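Local coordinates for protein particle-associated lyase (Acinetobacter bacteriophage AP22, PDB 4Y9V) that probably cleaves the capsular polysaccharide of Acinetobacter baumannii, acting as a trimeric phage tailspike with lyase activity, at residues A[108-113]-A[219-224]; A[228-233]-A[251-256]; A[267-272]-A[295-300]. All blocks are in the same frame, centred on the assembly; numbering follows the deposited sequence.

Interaction 1 (A[108-113]-A[219-224])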
loop_
_atom_site.group_PDB
_atom_site.type_symbol
_atom_site.label_atom_id
_atom_site.label_comp_id
_atom_site.label_asym_id
_atom_site.label_seq_id
_atom_site.Cartn_x
_atom_site.Cartn_y
_atom_site.Cartn_z
ATOM N N PHE A 108 9.573 -37.835 10.011
ATOM C CA PHE A 108 10.967 -37.706 10.415
ATOM C C PHE A 108 11.206 -38.126 11.864
ATOM O O PHE A 108 12.374 -38.205 12.288
ATOM C CB PHE A 108 11.395 -36.247 10.262
ATOM C CG PHE A 108 11.380 -35.721 8.840
ATOM C CD1 PHE A 108 11.923 -36.450 7.791
ATOM C CD2 PHE A 108 10.844 -34.470 8.563
ATOM C CE1 PHE A 108 11.929 -35.936 6.501
ATOM C CE2 PHE A 108 10.878 -33.953 7.296
ATOM C CZ PHE A 108 11.393 -34.685 6.248
ATOM N N GLY A 109 10.156 -38.370 12.633
ATOM C CA GLY A 109 10.393 -38.800 13.997
ATOM C C GLY A 109 11.278 -37.827 14.729
ATOM O O GLY A 109 11.103 -36.610 14.667
ATOM N N ASP A 110 12.222 -38.382 15.514
ATOM C CA ASP A 110 13.149 -37.620 16.309
ATOM C C ASP A 110 14.417 -37.185 15.556
ATOM O O ASP A 110 15.124 -36.307 16.050
ATOM C CB ASP A 110 13.610 -38.413 17.526
ATOM C CG ASP A 110 12.572 -38.599 18.600
ATOM O OD1 ASP A 110 11.977 -37.595 19.020
ATOM O OD2 ASP A 110 12.472 -39.760 19.064
ATOM N N THR A 111 14.716 -37.811 14.418
ATOM C CA THR A 111 16.032 -37.693 13.829
ATOM C C THR A 111 16.059 -37.229 12.379
ATOM O O THR A 111 17.165 -36.866 11.904
ATOM C CB THR A 111 16.774 -39.030 13.935
ATOM O OG1 THR A 111 15.998 -40.070 13.343
ATOM C CG2 THR A 111 17.033 -39.412 15.401
ATOM N N GLY A 112 14.975 -37.279 11.625
ATOM C CA GLY A 112 15.032 -37.011 10.199
ATOM C C GLY A 112 14.785 -35.542 9.835
ATOM O O GLY A 112 14.389 -34.717 10.664
ATOM N N GLY A 113 14.955 -35.258 8.552
ATOM C CA GLY A 113 14.590 -33.959 7.986
ATOM C C GLY A 113 15.029 -33.922 6.536
ATOM O O GLY A 113 15.701 -34.835 6.050
ATOM N N VAL A 219 6.033 -34.656 9.322
ATOM C CA VAL A 219 5.798 -34.835 10.739
ATOM C C VAL A 219 7.138 -35.089 11.432
ATOM O O VAL A 219 7.907 -35.921 10.961
ATOM C CB VAL A 219 4.855 -36.030 11.027
ATOM C CG1 VAL A 219 4.752 -36.310 12.541
ATOM C CG2 VAL A 219 3.490 -35.733 10.441
ATOM N N SER A 220 7.356 -34.412 12.564
ATOM C CA SER A 220 8.518 -34.639 13.385
ATOM C C SER A 220 8.061 -34.537 14.849
ATOM O O SER A 220 7.045 -33.921 15.127
ATOM C CB SER A 220 9.579 -33.520 13.168
ATOM O OG SER A 220 9.914 -33.421 11.793
ATOM N N THR A 221 8.834 -35.112 15.760
ATOM C CA THR A 221 8.557 -34.834 17.157
ATOM C C THR A 221 8.980 -33.413 17.510
ATOM O O THR A 221 9.751 -32.761 16.794
ATOM C CB THR A 221 9.277 -35.827 18.089
ATOM O OG1 THR A 221 10.646 -35.527 18.022
ATOM C CG2 THR A 221 8.968 -37.272 17.717
ATOM N N ASP A 222 8.510 -32.931 18.659
ATOM C CA ASP A 222 8.935 -31.640 19.155
ATOM C C ASP A 222 10.376 -31.651 19.664
ATOM O O ASP A 222 10.920 -30.588 19.970
ATOM C CB ASP A 222 8.016 -31.107 20.265
ATOM C CG ASP A 222 6.677 -30.591 19.770
ATOM O OD1 ASP A 222 6.529 -30.281 18.579
ATOM O OD2 ASP A 222 5.791 -30.417 20.649
ATOM N N ASN A 223 11.019 -32.804 19.765
ATOM C CA ASN A 223 12.394 -32.962 20.154
ATOM C C ASN A 223 13.347 -33.048 18.964
ATOM O O ASN A 223 14.574 -33.058 19.164
ATOM C CB ASN A 223 12.595 -34.230 21.062
ATOM C CG ASN A 223 11.887 -34.016 22.366
ATOM O OD1 ASN A 223 12.074 -32.946 22.960
ATOM N ND2 ASN A 223 11.076 -34.963 22.769
ATOM N N ASN A 224 12.846 -33.110 17.742
ATOM C CA ASN A 224 13.713 -33.308 16.573
ATOM C C ASN A 224 14.444 -31.976 16.301
ATOM O O ASN A 224 13.773 -30.977 16.001
ATOM C CB ASN A 224 12.862 -33.715 15.392
ATOM C CG ASN A 224 13.690 -34.078 14.171
ATOM O OD1 ASN A 224 14.758 -33.492 13.936
ATOM N ND2 ASN A 224 13.191 -34.991 13.358
HETATM O O HOH W 1 10.657 -37.490 21.281
HETATM O O HOH W 2 12.448 -32.520 11.290
#

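Interaction 2 (A[228-233]-A[251-256])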
loop_
_atom_site.group_PDB
_atom_site.type_symbol
_atom_site.label_atom_id
_atom_site.label_comp_id
_atom_site.label_asym_id
_atom_site.label_seq_id
_atom_site.Cartn_x
_atom_site.Cartn_y
_atom_site.Cartn_z
ATOM N N PRO A 228 12.220 -29.267 9.615
ATOM C CA PRO A 228 11.745 -30.250 8.650
ATOM C C PRO A 228 12.182 -30.037 7.221
ATOM O O PRO A 228 12.525 -30.981 6.527
ATOM C CB PRO A 228 10.213 -30.153 8.878
ATOM C CG PRO A 228 10.053 -29.782 10.311
ATOM C CD PRO A 228 11.190 -28.892 10.594
ATOM N N LEU A 229 12.150 -28.767 6.759
ATOM C CA LEU A 229 12.756 -28.433 5.477
ATOM C C LEU A 229 13.562 -27.129 5.635
ATOM O O LEU A 229 13.034 -26.112 6.097
ATOM C CB LEU A 229 11.743 -28.227 4.381
ATOM C CG LEU A 229 12.310 -27.755 3.017
ATOM C CD1 LEU A 229 13.263 -28.764 2.410
ATOM C CD2 LEU A 229 11.175 -27.410 2.082
ATOM N N VAL A 230 14.813 -27.184 5.181
ATOM C CA VAL A 230 15.630 -26.000 4.935
ATOM C C VAL A 230 15.925 -25.967 3.427
ATOM O O VAL A 230 16.329 -26.977 2.856
ATOM C CB VAL A 230 16.942 -26.001 5.718
ATOM C CG1 VAL A 230 17.691 -24.661 5.475
ATOM C CG2 VAL A 230 16.701 -26.248 7.201
ATOM N N ILE A 231 15.748 -24.780 2.819
ATOM C CA ILE A 231 16.233 -24.484 1.472
ATOM C C ILE A 231 17.305 -23.413 1.638
ATOM O O ILE A 231 17.031 -22.377 2.235
ATOM C CB ILE A 231 15.113 -24.013 0.548
ATOM C CG1 ILE A 231 14.017 -25.044 0.406
ATOM C CG2 ILE A 231 15.673 -23.568 -0.790
ATOM C CD1 ILE A 231 12.785 -24.575 -0.330
ATOM N N ASP A 232 18.513 -23.696 1.134
ATOM C CA ASP A 232 19.692 -22.882 1.387
ATOM C C ASP A 232 20.401 -22.614 0.064
ATOM O O ASP A 232 20.572 -23.540 -0.740
ATOM C CB ASP A 232 20.570 -23.646 2.379
ATOM C CG ASP A 232 21.709 -22.914 3.037
ATOM O OD1 ASP A 232 22.115 -21.835 2.604
ATOM O OD2 ASP A 232 22.193 -23.478 4.093
ATOM N N TYR A 233 20.795 -21.364 -0.185
ATOM C CA TYR A 233 21.526 -21.013 -1.397
ATOM C C TYR A 233 20.719 -21.406 -2.673
ATOM O O TYR A 233 21.159 -22.145 -3.551
ATOM C CB TYR A 233 22.940 -21.535 -1.449
ATOM C CG TYR A 233 23.979 -20.695 -0.724
ATOM C CD1 TYR A 233 23.986 -19.308 -0.776
ATOM C CD2 TYR A 233 25.043 -21.312 -0.071
ATOM C CE1 TYR A 233 24.999 -18.560 -0.173
ATOM C CE2 TYR A 233 26.065 -20.568 0.520
ATOM C CZ TYR A 233 26.043 -19.179 0.473
ATOM O OH TYR A 233 27.013 -18.406 1.040
ATOM N N GLY A 251 9.756 -24.588 11.646
ATOM C CA GLY A 251 9.057 -25.451 10.701
ATOM C C GLY A 251 9.652 -25.457 9.304
ATOM O O GLY A 251 9.869 -26.536 8.693
ATOM N N LEU A 252 9.945 -24.271 8.786
ATOM C CA LEU A 252 10.501 -24.063 7.463
ATOM C C LEU A 252 11.569 -23.006 7.582
ATOM O O LEU A 252 11.310 -21.957 8.201
ATOM C CB LEU A 252 9.406 -23.583 6.514
ATOM C CG LEU A 252 9.843 -23.220 5.085
ATOM C CD1 LEU A 252 10.363 -24.424 4.333
ATOM C CD2 LEU A 252 8.675 -22.579 4.312
ATOM N N ARG A 253 12.738 -23.227 6.976
ATOM C CA ARG A 253 13.768 -22.191 6.933
ATOM C C ARG A 253 14.191 -21.978 5.492
ATOM O O ARG A 253 14.504 -22.935 4.769
ATOM C CB ARG A 253 14.986 -22.576 7.782
ATOM C CG ARG A 253 16.118 -21.574 7.709
ATOM C CD ARG A 253 17.321 -21.956 8.542
ATOM N NE ARG A 253 16.994 -21.973 9.958
ATOM C CZ ARG A 253 17.367 -22.880 10.856
ATOM N NH1 ARG A 253 18.112 -23.910 10.504
ATOM N NH2 ARG A 253 16.949 -22.761 12.117
ATOM N N LEU A 254 14.201 -20.703 5.080
ATOM C CA LEU A 254 14.793 -20.260 3.812
ATOM C C LEU A 254 16.083 -19.531 4.225
ATOM O O LEU A 254 15.977 -18.542 4.953
ATOM C CB LEU A 254 13.924 -19.307 3.021
ATOM C CG LEU A 254 12.575 -19.781 2.489
ATOM C CD1 LEU A 254 12.644 -21.203 1.961
ATOM C CD2 LEU A 254 11.488 -19.739 3.540
ATOM N N ARG A 255 17.237 -20.046 3.796
ATOM C CA ARG A 255 18.523 -19.565 4.275
ATOM C C ARG A 255 19.388 -19.135 3.103
ATOM O O ARG A 255 19.561 -19.883 2.147
ATOM C CB ARG A 255 19.219 -20.670 5.074
ATOM C CG ARG A 255 20.569 -20.280 5.669
ATOM C CD ARG A 255 21.012 -21.310 6.672
ATOM N NE ARG A 255 22.249 -20.994 7.372
ATOM C CZ ARG A 255 23.403 -21.644 7.246
ATOM N NH1 ARG A 255 23.617 -22.498 6.287
ATOM N NH2 ARG A 255 24.364 -21.369 8.119
ATOM N N ARG A 256 19.954 -17.935 3.177
ATOM C CA ARG A 256 20.869 -17.481 2.133
ATOM C C ARG A 256 20.221 -17.630 0.744
ATOM O O ARG A 256 20.855 -18.044 -0.214
ATOM C CB ARG A 256 22.235 -18.162 2.205
ATOM C CG ARG A 256 22.968 -17.865 3.529
ATOM C CD ARG A 256 24.348 -18.511 3.623
ATOM N NE ARG A 256 24.255 -19.967 3.492
ATOM C CZ ARG A 256 25.266 -20.775 3.671
ATOM N NH1 ARG A 256 26.448 -20.355 4.066
ATOM N NH2 ARG A 256 25.089 -22.075 3.458
#

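Interaction 3 (A[267-272]-A[295-300]). With SO4 (sulfate ion), chain K.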
loop_
_atom_site.group_PDB
_atom_site.type_symbol
_atom_site.label_atom_id
_atom_site.label_comp_id
_atom_site.label_asym_id
_atom_site.label_seq_id
_atom_site.Cartn_x
_atom_site.Cartn_y
_atom_site.Cartn_z
ATOM N N ALA A 267 3.410 -23.847 7.666
ATOM C CA ALA A 267 4.612 -23.964 8.466
ATOM C C ALA A 267 4.320 -23.470 9.879
ATOM O O ALA A 267 3.663 -22.429 10.062
ATOM C CB ALA A 267 5.745 -23.148 7.857
ATOM N N LYS A 268 4.811 -24.190 10.877
ATOM C CA LYS A 268 4.450 -23.920 12.268
ATOM C C LYS A 268 5.544 -24.419 13.203
ATOM O O LYS A 268 6.422 -25.204 12.827
ATOM C CB LYS A 268 3.124 -24.535 12.631
ATOM C CG LYS A 268 3.117 -26.037 12.508
ATOM C CD LYS A 268 1.764 -26.650 12.809
ATOM C CE LYS A 268 0.726 -26.475 11.836
ATOM N NZ LYS A 268 0.900 -27.145 10.534
ATOM N N ASN A 269 5.464 -23.983 14.457
ATOM C CA ASN A 269 6.201 -24.576 15.550
ATOM C C ASN A 269 5.283 -24.603 16.773
ATOM O O ASN A 269 4.602 -23.633 17.037
ATOM C CB ASN A 269 7.476 -23.775 15.892
ATOM C CG ASN A 269 8.242 -24.409 17.020
ATOM O OD1 ASN A 269 8.014 -24.099 18.201
ATOM N ND2 ASN A 269 9.180 -25.294 16.690
ATOM N N ASN A 270 5.313 -25.730 17.506
ATOM C CA ASN A 270 4.477 -25.875 18.677
ATOM C C ASN A 270 5.232 -26.487 19.840
ATOM O O ASN A 270 4.614 -27.023 20.766
ATOM C CB ASN A 270 3.221 -26.719 18.361
ATOM C CG ASN A 270 2.377 -26.107 17.273
ATOM O OD1 ASN A 270 1.460 -25.306 17.620
ATOM N ND2 ASN A 270 2.641 -26.387 16.085
ATOM N N ALA A 271 6.556 -26.387 19.822
ATOM C CA ALA A 271 7.395 -27.027 20.814
ATOM C C ALA A 271 7.471 -26.158 22.065
ATOM O O ALA A 271 7.189 -24.977 22.042
ATOM C CB ALA A 271 8.782 -27.243 20.221
ATOM N N PRO A 272 7.940 -26.756 23.182
ATOM C CA PRO A 272 8.250 -25.957 24.359
ATOM C C PRO A 272 9.202 -24.854 23.998
ATOM O O PRO A 272 10.095 -25.000 23.143
ATOM C CB PRO A 272 8.869 -26.977 25.318
ATOM C CG PRO A 272 8.232 -28.296 24.919
ATOM C CD PRO A 272 8.154 -28.197 23.409
ATOM N N ASN A 295 0.576 -17.954 9.764
ATOM C CA ASN A 295 1.466 -18.814 10.490
ATOM C C ASN A 295 1.276 -18.568 11.988
ATOM O O ASN A 295 1.043 -17.439 12.420
ATOM C CB ASN A 295 2.955 -18.571 10.146
ATOM C CG ASN A 295 3.248 -18.808 8.675
ATOM O OD1 ASN A 295 3.195 -17.828 7.916
ATOM N ND2 ASN A 295 3.489 -20.044 8.317
ATOM N N ASN A 296 1.404 -19.674 12.737
ATOM C CA ASN A 296 1.283 -19.705 14.188
ATOM C C ASN A 296 2.478 -20.454 14.767
ATOM O O ASN A 296 2.958 -21.446 14.197
ATOM C CB ASN A 296 -0.004 -20.413 14.594
ATOM C CG ASN A 296 -1.218 -19.627 14.195
ATOM O OD1 ASN A 296 -1.244 -18.409 14.323
ATOM N ND2 ASN A 296 -2.259 -20.303 13.776
ATOM N N SER A 297 2.958 -19.989 15.917
ATOM C CA SER A 297 4.128 -20.597 16.532
ATOM C C SER A 297 4.119 -20.399 18.029
ATOM O O SER A 297 3.532 -19.448 18.553
ATOM C CB SER A 297 5.370 -19.923 15.923
ATOM O OG SER A 297 6.549 -20.443 16.505
ATOM N N THR A 298 4.899 -21.227 18.752
ATOM C CA THR A 298 5.163 -20.950 20.151
ATOM C C THR A 298 5.757 -19.550 20.337
ATOM O O THR A 298 5.387 -18.852 21.276
ATOM C CB THR A 298 6.110 -22.011 20.749
ATOM O OG1 THR A 298 5.436 -23.268 20.623
ATOM C CG2 THR A 298 6.463 -21.725 22.188
ATOM N N ARG A 299 6.721 -19.194 19.476
ATOM C CA ARG A 299 7.323 -17.863 19.472
ATOM C C ARG A 299 7.016 -17.220 18.107
ATOM O O ARG A 299 5.885 -17.272 17.660
ATOM C CB ARG A 299 8.788 -17.866 19.927
ATOM C CG ARG A 299 8.956 -18.457 21.315
ATOM C CD ARG A 299 10.354 -18.328 21.884
ATOM N NE ARG A 299 10.719 -16.936 22.085
ATOM C CZ ARG A 299 11.581 -16.230 21.400
ATOM N NH1 ARG A 299 12.277 -16.730 20.397
ATOM N NH2 ARG A 299 11.764 -14.935 21.717
ATOM N N HIS A 300 7.980 -16.561 17.479
ATOM C CA HIS A 300 7.659 -15.801 16.272
ATOM C C HIS A 300 7.069 -16.734 15.197
ATOM O O HIS A 300 7.587 -17.813 14.920
ATOM C CB HIS A 300 8.881 -15.098 15.716
ATOM C CG HIS A 300 9.598 -14.234 16.688
ATOM N ND1 HIS A 300 9.020 -13.228 17.399
ATOM C CD2 HIS A 300 10.920 -14.182 17.014
ATOM C CE1 HIS A 300 9.906 -12.599 18.157
ATOM N NE2 HIS A 300 11.067 -13.167 17.951
HETATM S S SO4 K . 14.312 -13.635 19.402
HETATM O O1 SO4 K . 15.666 -13.218 19.076
HETATM O O2 SO4 K . 13.393 -12.497 19.226
HETATM O O3 SO4 K . 14.329 -14.057 20.812
HETATM O O4 SO4 K . 13.800 -14.757 18.579
HETATM O O HOH W 3 1.178 -22.073 11.110
HETATM O O HOH W 4 1.139 -23.810 15.277
#

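Interaction 1 (A[108-113]-A[219-224])
With chi1 at -174°, Asn-224 carries its amide away from its own N and into the bend of residues 109-112. Thr-221 has chi1 at 70°, which places OG1 between its N and its carbonyl carbon and facing Asp-110. The contact is a corner of a parallel beta-helix, the fold of pectin lyase-like proteins. Here strands 105-109 and 215-220 run side by side and both end in loops. Phe-108 N donates to Val-219 O at 2.7 Å and ties the strand ends together. Beyond this, side-chain bonds join one more backbone bond. Asn-224 ND2 reaches Gly-109 O at 2.9 Å and Gly-112 O at 3.0 Å, so one amide nitrogen staples the loop at two points. The bond to Gly-112 O lies in the carbonyl plane and uses a lone pair. Gly-109 O also accepts from Thr-221 N at 2.9 Å, over an N-H...O angle of 167°. Its two donors come from opposite faces of the carbonyl plane. The amide is held from its other end too, since Asn-224 OD1 accepts from the N of Asn-226. Together these bonds should fix the rotation of the side chain. Further out, Thr-221 OG1 donates to Asp-110 OD1 at 2.7 Å, on the anti side of the carboxylate. The same hydroxyl oxygen accepts from Asn-223 N at 3.3 Å, closing an ST turn inside a type I turn. A water joins Asp-110 OD1 to Asn-223 ND2 on this exposed side. The inner side is quite different. Phe-108 lies buried, with Gly-113 CA over the centre of one ring face. Ser-220 OG sits at the ring edge, 3.5 Å from Phe-108 CD2, and donates to a water that in turn donates to Gly-112 O.

Interaction 2 (A[228-233]-A[251-256])
Asp-232 and Arg-255 lie side by side on neighbouring parallel strands, 229-232 and 252-255, in one face of the parallel beta-helix. The strand axes are only 9° apart. Regular backbone bonds join them, among them Arg-255 N to Ile-231 O at 2.8 Å. The tight end is a salt-bridge network. Arg-255 NH1 meets Asp-232 OD2 at 2.8 Å, with the oxygen in the guanidinium plane. Arg-256 grips Asp-232 side-on: NE at 3.0 Å and NH2 at 3.1 Å both reach OD1. Tyr-115 OH also bonds to Asp-232 OD2. The Arg-256 chain bends at chi3 (-59°), which lays its guanidinium flat on the Tyr-233 ring, centres 3.9 Å apart and planes at 17°. Arg-255 NH1 lies over the opposite face, offset toward the edge of the group. Arg-255 NH2 goes on to Asp-307, a residue of the glycan pocket. The Leu-229, Ile-231, Leu-252 and Leu-254 side chains point to the other face of the sheet and pack as an apolar layer, with Leu-229 CD2 to Leu-252 CD1 at 3.8 Å. The Arg-253 side is looser and partly exposed. Its CD lightly touches Val-230 CG1, its NE bonds to Gln-281, and a bound N-acetylfucosamine unit lies about 4 Å from the Arg-253 side chain. Towards Pro-228 the pairing gives out: Gly-251 O is buried against Pro-228 CD at 3.3 Å and has no hydrogen-bond partner.

Interaction 3 (A[267-272]-A[295-300])
This corner of the parallel beta-helix joins two successive coils and runs on into a sulfate site beside the glycan pocket. Asn-269 and Ser-297 pair in parallel, and the regular pairing is short. Side chains hold both ends of it. At one end Asn-295 ND2 donates to Ala-267 O at 3.0 Å over an N-H...O angle of 168°, with the acceptor in the amide plane. The amide is set by its outside partners as well: OD1 bonds to Tyr-290 OH and ND2 also to Asn-265 OD1. A water donates to Ala-267 O and accepts from Asn-296 N, bridging the coils where the strands part. At the other end Thr-298 N meets Asn-269 O at 3.0 Å, from above the carbonyl plane. Thr-298 has OG1 anti to its carbonyl carbon (chi1 -61°), and the hydroxyl donates to Ala-271 O at 2.8 Å. Asn-269 OD1 accepts from Ala-271 N at 3.2 Å. This is an Asx turn, and it shapes the loop that Thr-298 grips. Asn-277 ND2 reaches the same OD1. Asn-296 ND2 turns outward and bonds to Glu-176 of the second subunit, so the corner also lies at a trimer interface. Beyond Thr-298 the chain leaves residues 267-272, though Arg-299 NH1 still bonds to Leu-276 O. His-300 NE2 donates almost straight (178°) to sulfate O2 at 2.7 Å, in the ring plane. Arg-299 points its guanidinium edge at the same ion, with NH2 to O3 at 2.9 Å and NH1 to O4 at 3.1 Å. Tyr-278 and Arg-166, both glycan-pocket residues, complete the sulfate's bonds. The ion probably comes from the crystallisation liquor. Short parallel strands turning at stacked corners are typical of the pectin lyase-like beta-helix.

All three contacts join parallel strands of neighbouring coils. Interactions 1 and 3 lie at coil corners, where backbone pairing gives way to side-chain bonds. Interaction 2 lies in a flat face and keeps its regular backbone bonds. It is the most buried, with an apolar side and a charged side. Interaction 1 is partly exposed. Interaction 3 is mostly buried and borders a second subunit. The chain passes from strand 215-220 to 229-232, and Phe-108 CE2 packs on Pro-228 O at 3.5 Å. Leu-252 CB meets Ala-267 CB at 3.9 Å, joining interactions 2 and 3. Asp-222 packs against the 270-272 loop, joining the two corners.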